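DTDP-4-dehydrorhamnose reductase (Yersinia enterocolitica, PDB 5U9C) probably catalyses the NADPH-dependent reduction of dTDP-4-dehydro-beta-L-rhamnose to dTDP-beta-L-rhamnose in the biosynthesis of dTDP-L-rhamnose. Local coordinates at residues R37-L42 / F49-A54; I60-A65 / E88-A93; S140-C145 / H149-A154; I203-N208 / S268-A273. One frame throughout, in Å; residues are numbered along the deposited sequence.

The four contacts follow one another along the chain and sample the layers of a Rossmann-like fold around its six-stranded parallel sheet. Contact 2 touches both contact 1 (centres about 10 Å apart) and contact 3 (about 9 Å), while 1 and 3 do not touch. On this face of the sheet helix 76-97 lies between helices 48-55 and 129-144 and touches both. Contact 4, its centre about 17 Å from that of contact 3, joins helix 196-209 on the other face to the loop before helix 279-288; there I203 and A206 meet I152 and L150. Strands 59-62 and 149-154 thus tie both helical layers into one framework.

Contact 1: residues R37-L42 / F49-A54; sequences RNTLNL and FSYITA
T39 meets Y51 over one face of the tyrosine ring, and its backbone and side chain share that face. Its carbonyl oxygen lies above the ring offset toward the rim, T39 O being 3.7 Å from Y51 CG. Toward the phenol end, T39 CB sits 4.1 Å from the ring centroid and 27° off the normal, a CH-pi contact. The hydroxyl OG1 is held between the backbone N and the carbonyl carbon (chi1 56°), from where it bonds back to the backbone N of E36. Threonine suits this place because it can satisfy its polar group within the loop while giving its carbon to the ring. The next residue, L40, is buried and points toward helix 48-55. Its CD1 does the touching: L40 CD1 is 4.3 Å from Y51 CD2, reached obliquely, and 4.0 Å from I52 CD1. L40 also meets T11 and T35, while I52 continues inward to A93 on helix 76-97. The loop after strand 31-34 is therefore joined to the following helix by dispersion and ring-face contacts, without directional bonds between them, and the fit probably rests on the complementary shapes of threonine, leucine, isoleucine and the flat tyrosine ring.

Contact 2: residues I60-A65 / E88-A93; sequences ILHFAA and EQIAQA. With IMD (imidazole), chain H.
I90 drives the methyl at the end of its side chain squarely against the face of the H62 imidazole. I90 CD1 stands 3.4 Å from the centroid of the H62 ring and only 15° off its normal, with H62 CE1 nearest at 3.3 Å, a tight CH-pi contact. The other branch of the same isoleucine meets I60, two residues earlier on the strand: I90 CG2 lies 4.0 Å from I60 CG2. Beta-branching thus lets one helix residue fill two places along the strand. The next shell explains why the imidazole offers its face. With chi1 at 179° the ring swings out from the strand toward the helix, and its two nitrogens are hydrogen-bonded to different threonines, ND1 to T11 OG1 and NE2 to T87 OG1. These bonds fix the rotation of a buried polar ring and satisfy both its nitrogens. Farther out on the helix, Q92 NE2 donates to E88 OE2 at 3.1 Å, meeting that oxygen from above the carboxylate plane, while E88 OE1 is bonded to S140 OG. Imidazole N1, probably from the crystallisation liquor, donates a weak hydrogen bond to Q89 OE1 (3.3 Å). Strand 59-62 runs between strands 7-11 and 100-106, and helix 76-97 covers one face of it. Helix 48-55 closes the side with I48 against I90, while L61 points away and touches V21 of helix 16-25.

Contact 3: residues S140-C145 / H149-A154; sequences SVRNAC and HLIIRA
H149 bonds to the end of the preceding helix through its ring: H149 ND1 donates to C145 O at 2.7 Å, nearly straight (162°). The acceptor lies in the imidazole plane, but the donor approaches from above the plane of the carbonyl. C145 is the first residue to leave helical geometry, and chi1 of 70° folds the ring back to its carbonyl. At the other nitrogen, a water lies 2.9 Å from H149 NE2 and accepts from R142 NE. Histidine suits the place by offering a nitrogen to each partner and a face to packing. On that face R142 CA makes a CH-pi contact, 4.3 Å from the H149 ring centroid. V141 CG1 rests 3.8 Å from H149 CB, and I151 CD1 is centred over the guanidinium of R142, 3.7 Å from its CZ. The shared carboxylate of E138 holds both guanidinium groups, R142 NH1 3.6 Å from R153 NH2, and its charge would offset theirs; R142 NH1 also bonds T214 OG1. Segment 140-144 and strand 149-154 run nearly antiparallel (160°), their axes 8.9 Å apart, completing the beta-alpha-beta crossover from strand 100-106. The helix packs beside helix 76-97, the strand between 100-106 and 213-217.

Contact 4: residues I203-N208 / S268-A273; sequences IIWAIN and SILSDA
W205 lays the face of its indole against A273, whose methyl is almost straight above the larger ring: A273 CB is 3.5 Å from the centroid of the W205 six-membered ring and 8° off its normal. Alanine suits this position because a single methyl allows the loop backbone to come close. At the ring edge stands D272, its carboxylate plane turned 78° from that of the indole. W205 NE1 donates to D272 OD1 at 3.0 Å, but with an angle of 139° the bond is weak. L270 comes obliquely to the benzene end, its CB 3.9 Å from W205 CH2. The indole reaches all three because, with CG opposite the main-chain nitrogen, the side chain runs out from helix 196-209 to the loop. The loop is shaped to receive it by a type I turn closed by A273 N to L270 O at 3.1 Å; K275 NZ is hydrogen-bonded to the carbonyls of L270 and A273. F202 and P274 also border the tryptophan, and K209 makes a long, weak ion pair with D272. The joint is thus mostly dispersion over a broad aromatic surface, and its one polar link, a weak bond from the indole N-H, probably biases the ring's orientation.

Contact 1: residues R37-L42 / F49-A54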
loop_
_atom_site.group_PDB
_atom_site.type_symbol
_atom_site.label_atom_id
_atom_site.label_comp_id
_atom_site.label_asym_id
_atom_site.label_seq_id
_atom_site.Cartn_x
_atom_site.Cartn_y
_atom_site.Cartn_z
ATOM N N ARG D 37 -0.439 -35.289 26.464
ATOM C CA ARG D 37 -0.997 -35.787 25.198
ATOM C C ARG D 37 -2.211 -36.701 25.433
ATOM O O ARG D 37 -3.186 -36.659 24.679
ATOM C CB ARG D 37 0.087 -36.541 24.401
ATOM C CG ARG D 37 -0.267 -36.848 22.945
ATOM C CD ARG D 37 -0.240 -35.605 22.056
ATOM N NE ARG D 37 1.107 -35.045 21.908
ATOM C CZ ARG D 37 1.403 -33.918 21.254
ATOM N NH1 ARG D 37 0.450 -33.184 20.677
ATOM N NH2 ARG D 37 2.667 -33.510 21.189
ATOM N N ASN D 38 -2.149 -37.500 26.494
ATOM C CA ASN D 38 -3.238 -38.432 26.837
ATOM C C ASN D 38 -4.511 -37.752 27.399
ATOM O O ASN D 38 -5.515 -38.429 27.586
ATOM C CB ASN D 38 -2.754 -39.524 27.807
ATOM C CG ASN D 38 -2.301 -38.973 29.153
ATOM O OD1 ASN D 38 -1.962 -37.790 29.280
ATOM N ND2 ASN D 38 -2.274 -39.838 30.164
ATOM N N THR D 39 -4.463 -36.446 27.696
ATOM C CA THR D 39 -5.653 -35.739 28.199
ATOM C C THR D 39 -6.085 -34.564 27.288
ATOM O O THR D 39 -7.275 -34.320 27.128
ATOM C CB THR D 39 -5.468 -35.230 29.649
ATOM O OG1 THR D 39 -4.309 -34.388 29.736
ATOM C CG2 THR D 39 -5.335 -36.396 30.635
ATOM N N LEU D 40 -5.127 -33.845 26.701
ATOM C CA LEU D 40 -5.434 -32.703 25.839
ATOM C C LEU D 40 -4.379 -32.631 24.743
ATOM O O LEU D 40 -3.175 -32.597 25.017
ATOM C CB LEU D 40 -5.506 -31.412 26.659
ATOM C CG LEU D 40 -6.038 -30.163 25.943
ATOM C CD1 LEU D 40 -6.565 -29.130 26.926
ATOM C CD2 LEU D 40 -5.000 -29.558 25.011
ATOM N N ASN D 41 -4.848 -32.677 23.506
ATOM C CA ASN D 41 -4.005 -32.655 22.323
ATOM C C ASN D 41 -4.606 -31.590 21.388
ATOM O O ASN D 41 -5.794 -31.653 21.047
ATOM C CB ASN D 41 -4.019 -34.061 21.709
ATOM C CG ASN D 41 -3.153 -34.203 20.467
ATOM O OD1 ASN D 41 -2.773 -33.213 19.815
ATOM N ND2 ASN D 41 -2.858 -35.466 20.104
ATOM N N LEU D 42 -3.799 -30.596 21.014
ATOM C CA LEU D 42 -4.258 -29.516 20.128
ATOM C C LEU D 42 -4.752 -30.046 18.789
ATOM O O LEU D 42 -5.586 -29.403 18.163
ATOM C CB LEU D 42 -3.169 -28.476 19.891
ATOM C CG LEU D 42 -2.655 -27.728 21.125
ATOM C CD1 LEU D 42 -1.608 -26.717 20.694
ATOM C CD2 LEU D 42 -3.754 -27.037 21.883
ATOM N N PHE D 49 -13.413 -29.600 25.014
ATOM C CA PHE D 49 -14.516 -29.062 25.810
ATOM C C PHE D 49 -14.960 -29.999 26.944
ATOM O O PHE D 49 -15.056 -29.568 28.105
ATOM C CB PHE D 49 -15.698 -28.680 24.917
ATOM C CG PHE D 49 -16.822 -28.005 25.649
ATOM C CD1 PHE D 49 -17.856 -28.758 26.217
ATOM C CD2 PHE D 49 -16.859 -26.619 25.768
ATOM C CE1 PHE D 49 -18.892 -28.131 26.892
ATOM C CE2 PHE D 49 -17.900 -25.990 26.424
ATOM C CZ PHE D 49 -18.907 -26.741 27.002
ATOM N N SER D 50 -15.212 -31.265 26.623
ATOM C CA SER D 50 -15.640 -32.225 27.647
ATOM C C SER D 50 -14.596 -32.390 28.729
ATOM O O SER D 50 -14.929 -32.405 29.911
ATOM C CB SER D 50 -15.956 -33.587 27.048
ATOM O OG SER D 50 -17.089 -33.498 26.228
ATOM N N TYR D 51 -13.334 -32.494 28.325
ATOM C CA TYR D 51 -12.233 -32.661 29.290
ATOM C C TYR D 51 -12.112 -31.473 30.234
ATOM O O TYR D 51 -12.172 -31.641 31.446
ATOM C CB TYR D 51 -10.880 -32.933 28.596
ATOM C CG TYR D 51 -9.723 -32.865 29.551
ATOM C CD1 TYR D 51 -9.546 -33.831 30.543
ATOM C CD2 TYR D 51 -8.823 -31.813 29.486
ATOM C CE1 TYR D 51 -8.485 -33.746 31.456
ATOM C CE2 TYR D 51 -7.779 -31.708 30.379
ATOM C CZ TYR D 51 -7.605 -32.665 31.356
ATOM O OH TYR D 51 -6.547 -32.515 32.209
ATOM N N ILE D 52 -11.984 -30.275 29.691
ATOM C CA ILE D 52 -11.832 -29.106 30.556
ATOM C C ILE D 52 -13.045 -28.831 31.461
ATOM O O ILE D 52 -12.867 -28.551 32.654
ATOM C CB ILE D 52 -11.439 -27.859 29.756
ATOM C CG1 ILE D 52 -10.074 -28.110 29.097
ATOM C CG2 ILE D 52 -11.417 -26.622 30.655
ATOM C CD1 ILE D 52 -9.556 -26.929 28.305
ATOM N N THR D 53 -14.262 -28.936 30.926
ATOM C CA THR D 53 -15.446 -28.641 31.726
ATOM C C THR D 53 -15.602 -29.615 32.885
ATOM O O THR D 53 -16.006 -29.202 33.964
ATOM C CB THR D 53 -16.748 -28.544 30.895
ATOM O OG1 THR D 53 -16.930 -29.730 30.117
ATOM C CG2 THR D 53 -16.680 -27.354 29.962
ATOM N N ALA D 54 -15.264 -30.895 32.669
ATOM C CA ALA D 54 -15.327 -31.894 33.753
ATOM C C ALA D 54 -14.290 -31.605 34.848
ATOM O O ALA D 54 -14.533 -31.936 36.014
ATOM C CB ALA D 54 -15.171 -33.325 33.224
#

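Contact 2: residues I60-A65 / E88-A93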
loop_
_atom_site.group_PDB
_atom_site.type_symbol
_atom_site.label_atom_id
_atom_site.label_comp_id
_atom_site.label_asym_id
_atom_site.label_seq_id
_atom_site.Cartn_x
_atom_site.Cartn_y
_atom_site.Cartn_z
ATOM N N ILE D 60 -7.359 -21.174 33.891
ATOM C CA ILE D 60 -6.805 -21.890 32.747
ATOM C C ILE D 60 -5.690 -21.051 32.137
ATOM O O ILE D 60 -5.917 -19.896 31.796
ATOM C CB ILE D 60 -7.846 -22.178 31.652
ATOM C CG1 ILE D 60 -8.942 -23.087 32.201
ATOM C CG2 ILE D 60 -7.173 -22.848 30.451
ATOM C CD1 ILE D 60 -10.133 -23.250 31.274
ATOM N N LEU D 61 -4.496 -21.639 32.036
ATOM C CA LEU D 61 -3.331 -21.004 31.459
ATOM C C LEU D 61 -3.102 -21.748 30.147
ATOM O O LEU D 61 -2.669 -22.927 30.150
ATOM C CB LEU D 61 -2.105 -21.153 32.372
ATOM C CG LEU D 61 -2.291 -20.746 33.836
ATOM C CD1 LEU D 61 -0.978 -20.868 34.558
ATOM C CD2 LEU D 61 -2.804 -19.324 33.970
ATOM N N HIS D 62 -3.383 -21.076 29.038
ATOM C CA HIS D 62 -3.282 -21.677 27.717
ATOM C C HIS D 62 -2.018 -21.233 27.007
ATOM O O HIS D 62 -2.003 -20.184 26.368
ATOM C CB HIS D 62 -4.529 -21.372 26.892
ATOM C CG HIS D 62 -4.474 -21.937 25.515
ATOM N ND1 HIS D 62 -3.904 -23.165 25.247
ATOM C CD2 HIS D 62 -4.990 -21.495 24.346
ATOM C CE1 HIS D 62 -4.017 -23.421 23.958
ATOM N NE2 HIS D 62 -4.684 -22.432 23.391
ATOM N N PHE D 63 -0.950 -22.027 27.170
ATOM C CA PHE D 63 0.342 -21.720 26.564
ATOM C C PHE D 63 0.661 -22.611 25.358
ATOM O O PHE D 63 1.565 -22.283 24.579
ATOM C CB PHE D 63 1.517 -21.866 27.575
ATOM C CG PHE D 63 1.367 -21.088 28.862
ATOM C CD1 PHE D 63 0.916 -19.784 28.877
ATOM C CD2 PHE D 63 1.802 -21.643 30.071
ATOM C CE1 PHE D 63 0.809 -19.071 30.077
ATOM C CE2 PHE D 63 1.728 -20.926 31.261
ATOM C CZ PHE D 63 1.236 -19.635 31.263
ATOM N N ALA D 64 -0.044 -23.729 25.190
ATOM C CA ALA D 64 0.262 -24.629 24.063
ATOM C C ALA D 64 -0.125 -23.999 22.715
ATOM O O ALA D 64 -1.156 -23.332 22.596
ATOM C CB ALA D 64 -0.432 -25.978 24.234
ATOM N N ALA D 65 0.724 -24.207 21.714
ATOM C CA ALA D 65 0.481 -23.653 20.380
ATOM C C ALA D 65 1.478 -24.220 19.399
ATOM O O ALA D 65 2.504 -24.730 19.815
ATOM C CB ALA D 65 0.644 -22.146 20.414
ATOM N N GLU D 88 -10.432 -22.053 20.471
ATOM C CA GLU D 88 -11.868 -21.813 20.500
ATOM C C GLU D 88 -12.551 -22.758 21.486
ATOM O O GLU D 88 -13.422 -22.343 22.244
ATOM C CB GLU D 88 -12.467 -21.981 19.100
ATOM C CG GLU D 88 -14.000 -22.009 18.991
ATOM C CD GLU D 88 -14.687 -20.697 19.353
ATOM O OE1 GLU D 88 -14.011 -19.651 19.421
ATOM O OE2 GLU D 88 -15.927 -20.710 19.571
ATOM N N GLN D 89 -12.176 -24.031 21.464
ATOM C CA GLN D 89 -12.758 -24.994 22.414
ATOM C C GLN D 89 -12.353 -24.678 23.853
ATOM O O GLN D 89 -13.164 -24.785 24.766
ATOM C CB GLN D 89 -12.396 -26.416 22.025
ATOM C CG GLN D 89 -12.987 -26.797 20.674
ATOM C CD GLN D 89 -14.486 -26.741 20.679
ATOM O OE1 GLN D 89 -15.137 -27.391 21.495
ATOM N NE2 GLN D 89 -15.052 -25.974 19.757
ATOM N N ILE D 90 -11.103 -24.281 24.054
ATOM C CA ILE D 90 -10.637 -23.913 25.391
ATOM C C ILE D 90 -11.430 -22.697 25.907
ATOM O O ILE D 90 -11.866 -22.681 27.066
ATOM C CB ILE D 90 -9.120 -23.624 25.395
ATOM C CG1 ILE D 90 -8.359 -24.937 25.124
ATOM C CG2 ILE D 90 -8.690 -23.003 26.722
ATOM C CD1 ILE D 90 -6.872 -24.797 24.917
ATOM N N ALA D 91 -11.609 -21.687 25.056
ATOM C CA ALA D 91 -12.365 -20.484 25.448
ATOM C C ALA D 91 -13.838 -20.818 25.761
ATOM O O ALA D 91 -14.386 -20.305 26.727
ATOM C CB ALA D 91 -12.284 -19.439 24.369
ATOM N N GLN D 92 -14.454 -21.702 24.967
ATOM C CA GLN D 92 -15.837 -22.094 25.215
ATOM C C GLN D 92 -15.929 -22.832 26.559
ATOM O O GLN D 92 -16.854 -22.594 27.331
ATOM C CB GLN D 92 -16.422 -22.952 24.071
ATOM C CG GLN D 92 -16.721 -22.195 22.780
ATOM C CD GLN D 92 -17.701 -21.044 22.974
ATOM O OE1 GLN D 92 -18.585 -21.093 23.833
ATOM N NE2 GLN D 92 -17.575 -20.021 22.140
ATOM N N ALA D 93 -14.961 -23.707 26.829
ATOM C CA ALA D 93 -14.918 -24.435 28.083
ATOM C C ALA D 93 -14.710 -23.461 29.277
ATOM O O ALA D 93 -15.390 -23.586 30.305
ATOM C CB ALA D 93 -13.842 -25.495 28.048
HETATM N N1 IMD H . -18.359 -27.990 21.487
HETATM C C2 IMD H . -18.609 -26.760 21.991
HETATM N N3 IMD H . -19.758 -26.817 22.705
HETATM C C4 IMD H . -20.230 -28.081 22.648
HETATM C C5 IMD H . -19.352 -28.819 21.881
#

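Contact 3: residues S140-C145 / H149-A154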
loop_
_atom_site.group_PDB
_atom_site.type_symbol
_atom_site.label_atom_id
_atom_site.label_comp_id
_atom_site.label_asym_id
_atom_site.label_seq_id
_atom_site.Cartn_x
_atom_site.Cartn_y
_atom_site.Cartn_z
ATOM N N SER D 140 -11.302 -15.449 19.622
ATOM C CA SER D 140 -12.082 -16.526 20.258
ATOM C C SER D 140 -12.124 -16.356 21.772
ATOM O O SER D 140 -13.164 -16.563 22.404
ATOM C CB SER D 140 -11.476 -17.895 19.942
ATOM O OG SER D 140 -11.689 -18.217 18.600
ATOM N N VAL D 141 -10.988 -15.976 22.341
ATOM C CA VAL D 141 -10.854 -15.764 23.773
ATOM C C VAL D 141 -11.691 -14.553 24.224
ATOM O O VAL D 141 -12.497 -14.673 25.164
ATOM C CB VAL D 141 -9.378 -15.624 24.171
ATOM C CG1 VAL D 141 -9.226 -15.153 25.615
ATOM C CG2 VAL D 141 -8.652 -16.950 23.958
ATOM N N ARG D 142 -11.541 -13.420 23.531
ATOM C CA ARG D 142 -12.286 -12.183 23.873
ATOM C C ARG D 142 -13.777 -12.313 23.788
ATOM O O ARG D 142 -14.482 -11.870 24.697
ATOM C CB ARG D 142 -11.913 -11.003 22.965
ATOM C CG ARG D 142 -10.557 -10.444 23.245
ATOM C CD ARG D 142 -10.409 -9.024 22.711
ATOM N NE ARG D 142 -9.013 -8.663 22.848
ATOM C CZ ARG D 142 -8.070 -9.042 21.996
ATOM N NH1 ARG D 142 -6.810 -8.706 22.223
ATOM N NH2 ARG D 142 -8.382 -9.777 20.928
ATOM N N ASN D 143 -14.244 -12.866 22.672
ATOM C CA ASN D 143 -15.657 -13.071 22.450
ATOM C C ASN D 143 -16.308 -14.012 23.505
ATOM O O ASN D 143 -17.398 -13.735 23.973
ATOM C CB ASN D 143 -15.906 -13.589 21.028
ATOM C CG ASN D 143 -15.459 -12.596 19.947
ATOM O OD1 ASN D 143 -14.887 -11.534 20.238
ATOM N ND2 ASN D 143 -15.684 -12.962 18.688
ATOM N N ALA D 144 -15.621 -15.085 23.895
ATOM C CA ALA D 144 -16.167 -16.039 24.874
ATOM C C ALA D 144 -16.045 -15.604 26.340
ATOM O O ALA D 144 -17.000 -15.743 27.097
ATOM C CB ALA D 144 -15.499 -17.395 24.700
ATOM N N CYS D 145 -14.871 -15.112 26.739
ATOM C CA CYS D 145 -14.591 -14.740 28.141
ATOM C C CYS D 145 -14.360 -13.252 28.335
ATOM O O CYS D 145 -13.436 -12.851 29.049
ATOM C CB CYS D 145 -13.341 -15.488 28.597
ATOM S SG CYS D 145 -13.487 -17.266 28.403
ATOM N N HIS D 149 -10.749 -12.661 31.081
ATOM C CA HIS D 149 -9.614 -13.213 30.353
ATOM C C HIS D 149 -8.452 -12.248 30.412
ATOM O O HIS D 149 -8.635 -11.036 30.684
ATOM C CB HIS D 149 -9.944 -13.448 28.886
ATOM C CG HIS D 149 -10.108 -12.182 28.102
ATOM N ND1 HIS D 149 -11.320 -11.534 27.975
ATOM C CD2 HIS D 149 -9.205 -11.432 27.424
ATOM C CE1 HIS D 149 -11.156 -10.440 27.247
ATOM N NE2 HIS D 149 -9.882 -10.347 26.914
ATOM N N LEU D 150 -7.272 -12.788 30.137
ATOM C CA LEU D 150 -6.059 -11.992 30.016
ATOM C C LEU D 150 -5.283 -12.517 28.807
ATOM O O LEU D 150 -4.972 -13.719 28.720
ATOM C CB LEU D 150 -5.198 -12.054 31.270
ATOM C CG LEU D 150 -3.883 -11.257 31.205
ATOM C CD1 LEU D 150 -4.119 -9.788 30.878
ATOM C CD2 LEU D 150 -3.086 -11.376 32.492
ATOM N N ILE D 151 -4.999 -11.624 27.869
ATOM C CA ILE D 151 -4.225 -11.957 26.676
ATOM C C ILE D 151 -2.921 -11.200 26.796
ATOM O O ILE D 151 -2.923 -9.961 26.952
ATOM C CB ILE D 151 -4.970 -11.542 25.403
ATOM C CG1 ILE D 151 -6.180 -12.460 25.210
ATOM C CG2 ILE D 151 -4.044 -11.605 24.184
ATOM C CD1 ILE D 151 -7.189 -11.941 24.203
ATOM N N ILE D 152 -1.815 -11.938 26.778
ATOM C CA ILE D 152 -0.489 -11.343 26.874
ATOM C C ILE D 152 0.264 -11.627 25.589
ATOM O O ILE D 152 0.416 -12.791 25.178
ATOM C CB ILE D 152 0.328 -11.902 28.028
ATOM C CG1 ILE D 152 -0.430 -11.761 29.351
ATOM C CG2 ILE D 152 1.689 -11.193 28.088
ATOM C CD1 ILE D 152 0.313 -12.355 30.533
ATOM N N ARG D 153 0.751 -10.573 24.962
ATOM C CA ARG D 153 1.537 -10.717 23.750
ATOM C C ARG D 153 3.005 -10.607 24.127
ATOM O O ARG D 153 3.435 -9.617 24.719
ATOM C CB ARG D 153 1.160 -9.666 22.704
ATOM C CG ARG D 153 -0.304 -9.684 22.283
ATOM C CD ARG D 153 -0.557 -8.753 21.102
ATOM N NE ARG D 153 -1.941 -8.743 20.657
ATOM C CZ ARG D 153 -2.753 -7.688 20.589
ATOM N NH1 ARG D 153 -2.344 -6.452 20.889
ATOM N NH2 ARG D 153 -3.991 -7.866 20.143
ATOM N N ALA D 154 3.750 -11.669 23.828
ATOM C CA ALA D 154 5.195 -11.729 24.051
ATOM C C ALA D 154 5.888 -11.601 22.697
ATOM O O ALA D 154 5.317 -11.928 21.657
ATOM C CB ALA D 154 5.589 -13.051 24.704
HETATM O O HOH W 1 -8.745 -8.026 25.704
#

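Contact 4: residues I203-N208 / S268-A273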
loop_
_atom_site.group_PDB
_atom_site.type_symbol
_atom_site.label_atom_id
_atom_site.label_comp_id
_atom_site.label_asym_id
_atom_site.label_seq_id
_atom_site.Cartn_x
_atom_site.Cartn_y
_atom_site.Cartn_z
ATOM N N ILE D 203 3.009 -13.446 35.440
ATOM C CA ILE D 203 1.857 -14.323 35.368
ATOM C C ILE D 203 1.378 -14.738 36.772
ATOM O O ILE D 203 0.164 -14.776 37.013
ATOM C CB ILE D 203 2.134 -15.533 34.470
ATOM C CG1 ILE D 203 2.180 -15.067 33.007
ATOM C CG2 ILE D 203 1.055 -16.581 34.647
ATOM C CD1 ILE D 203 2.581 -16.134 32.020
ATOM N N ILE D 204 2.309 -15.040 37.682
ATOM C CA ILE D 204 1.942 -15.415 39.058
ATOM C C ILE D 204 1.192 -14.234 39.703
ATOM O O ILE D 204 0.150 -14.407 40.340
ATOM C CB ILE D 204 3.186 -15.823 39.881
ATOM C CG1 ILE D 204 3.873 -17.055 39.257
ATOM C CG2 ILE D 204 2.824 -16.089 41.344
ATOM C CD1 ILE D 204 3.043 -18.326 39.267
ATOM N N TRP D 205 1.708 -13.032 39.488
ATOM C CA TRP D 205 1.074 -11.821 39.996
ATOM C C TRP D 205 -0.317 -11.657 39.377
ATOM O O TRP D 205 -1.274 -11.338 40.081
ATOM C CB TRP D 205 1.957 -10.586 39.706
ATOM C CG TRP D 205 1.331 -9.260 40.058
ATOM C CD1 TRP D 205 1.471 -8.572 41.222
ATOM C CD2 TRP D 205 0.457 -8.470 39.230
ATOM N NE1 TRP D 205 0.744 -7.401 41.177
ATOM C CE2 TRP D 205 0.103 -7.320 39.973
ATOM C CE3 TRP D 205 -0.069 -8.631 37.947
ATOM C CZ2 TRP D 205 -0.740 -6.330 39.465
ATOM C CZ3 TRP D 205 -0.909 -7.640 37.438
ATOM C CH2 TRP D 205 -1.235 -6.506 38.198
ATOM N N ALA D 206 -0.420 -11.926 38.077
ATOM C CA ALA D 206 -1.677 -11.754 37.331
ATOM C C ALA D 206 -2.765 -12.706 37.786
ATOM O O ALA D 206 -3.929 -12.331 37.871
ATOM C CB ALA D 206 -1.434 -11.916 35.840
ATOM N N ILE D 207 -2.374 -13.942 38.058
ATOM C CA ILE D 207 -3.300 -14.939 38.558
ATOM C C ILE D 207 -3.867 -14.494 39.909
ATOM O O ILE D 207 -5.058 -14.622 40.140
ATOM C CB ILE D 207 -2.616 -16.308 38.710
ATOM C CG1 ILE D 207 -2.217 -16.864 37.345
ATOM C CG2 ILE D 207 -3.551 -17.305 39.411
ATOM C CD1 ILE D 207 -1.227 -18.012 37.428
ATOM N N ASN D 208 -3.009 -13.962 40.783
ATOM C CA ASN D 208 -3.422 -13.518 42.118
ATOM C C ASN D 208 -4.401 -12.336 42.066
ATOM O O ASN D 208 -5.313 -12.258 42.882
ATOM C CB ASN D 208 -2.191 -13.138 42.971
ATOM C CG ASN D 208 -2.553 -12.729 44.398
ATOM O OD1 ASN D 208 -2.193 -11.644 44.853
ATOM N ND2 ASN D 208 -3.289 -13.567 45.087
ATOM N N SER D 268 2.599 0.238 33.025
ATOM C CA SER D 268 2.882 1.198 34.100
ATOM C C SER D 268 1.724 1.433 35.082
ATOM O O SER D 268 1.957 1.843 36.200
ATOM C CB SER D 268 3.347 2.537 33.513
ATOM O OG SER D 268 2.258 3.233 32.925
ATOM N N ILE D 269 0.484 1.194 34.675
ATOM C CA ILE D 269 -0.628 1.379 35.618
ATOM C C ILE D 269 -0.759 0.217 36.617
ATOM O O ILE D 269 -1.461 0.353 37.619
ATOM C CB ILE D 269 -1.991 1.705 34.941
ATOM C CG1 ILE D 269 -2.460 0.597 34.001
ATOM C CG2 ILE D 269 -1.908 3.031 34.190
ATOM C CD1 ILE D 269 -3.767 0.922 33.305
ATOM N N LEU D 270 -0.076 -0.905 36.357
ATOM C CA LEU D 270 -0.088 -2.056 37.264
ATOM C C LEU D 270 1.048 -1.803 38.258
ATOM O O LEU D 270 2.111 -2.393 38.171
ATOM C CB LEU D 270 0.117 -3.339 36.465
ATOM C CG LEU D 270 -0.840 -3.484 35.289
ATOM C CD1 LEU D 270 -0.628 -4.828 34.622
ATOM C CD2 LEU D 270 -2.284 -3.334 35.736
ATOM N N SER D 271 0.801 -0.897 39.197
ATOM C CA SER D 271 1.837 -0.421 40.144
ATOM C C SER D 271 2.716 -1.466 40.829
ATOM O O SER D 271 3.931 -1.305 40.854
ATOM C CB SER D 271 1.223 0.518 41.198
ATOM O OG SER D 271 0.179 -0.136 41.904
ATOM N N ASP D 272 2.139 -2.540 41.354
ATOM C CA ASP D 272 2.978 -3.531 42.055
ATOM C C ASP D 272 3.334 -4.783 41.233
ATOM O O ASP D 272 3.883 -5.729 41.775
ATOM C CB ASP D 272 2.336 -3.931 43.395
ATOM C CG ASP D 272 1.049 -4.713 43.221
ATOM O OD1 ASP D 272 0.386 -4.579 42.166
ATOM O OD2 ASP D 272 0.689 -5.467 44.152
ATOM N N ALA D 273 3.036 -4.788 39.936
ATOM C CA ALA D 273 3.342 -5.956 39.119
ATOM C C ALA D 273 4.824 -6.012 38.787
ATOM O O ALA D 273 5.439 -4.971 38.609
ATOM C CB ALA D 273 2.550 -5.924 37.827
#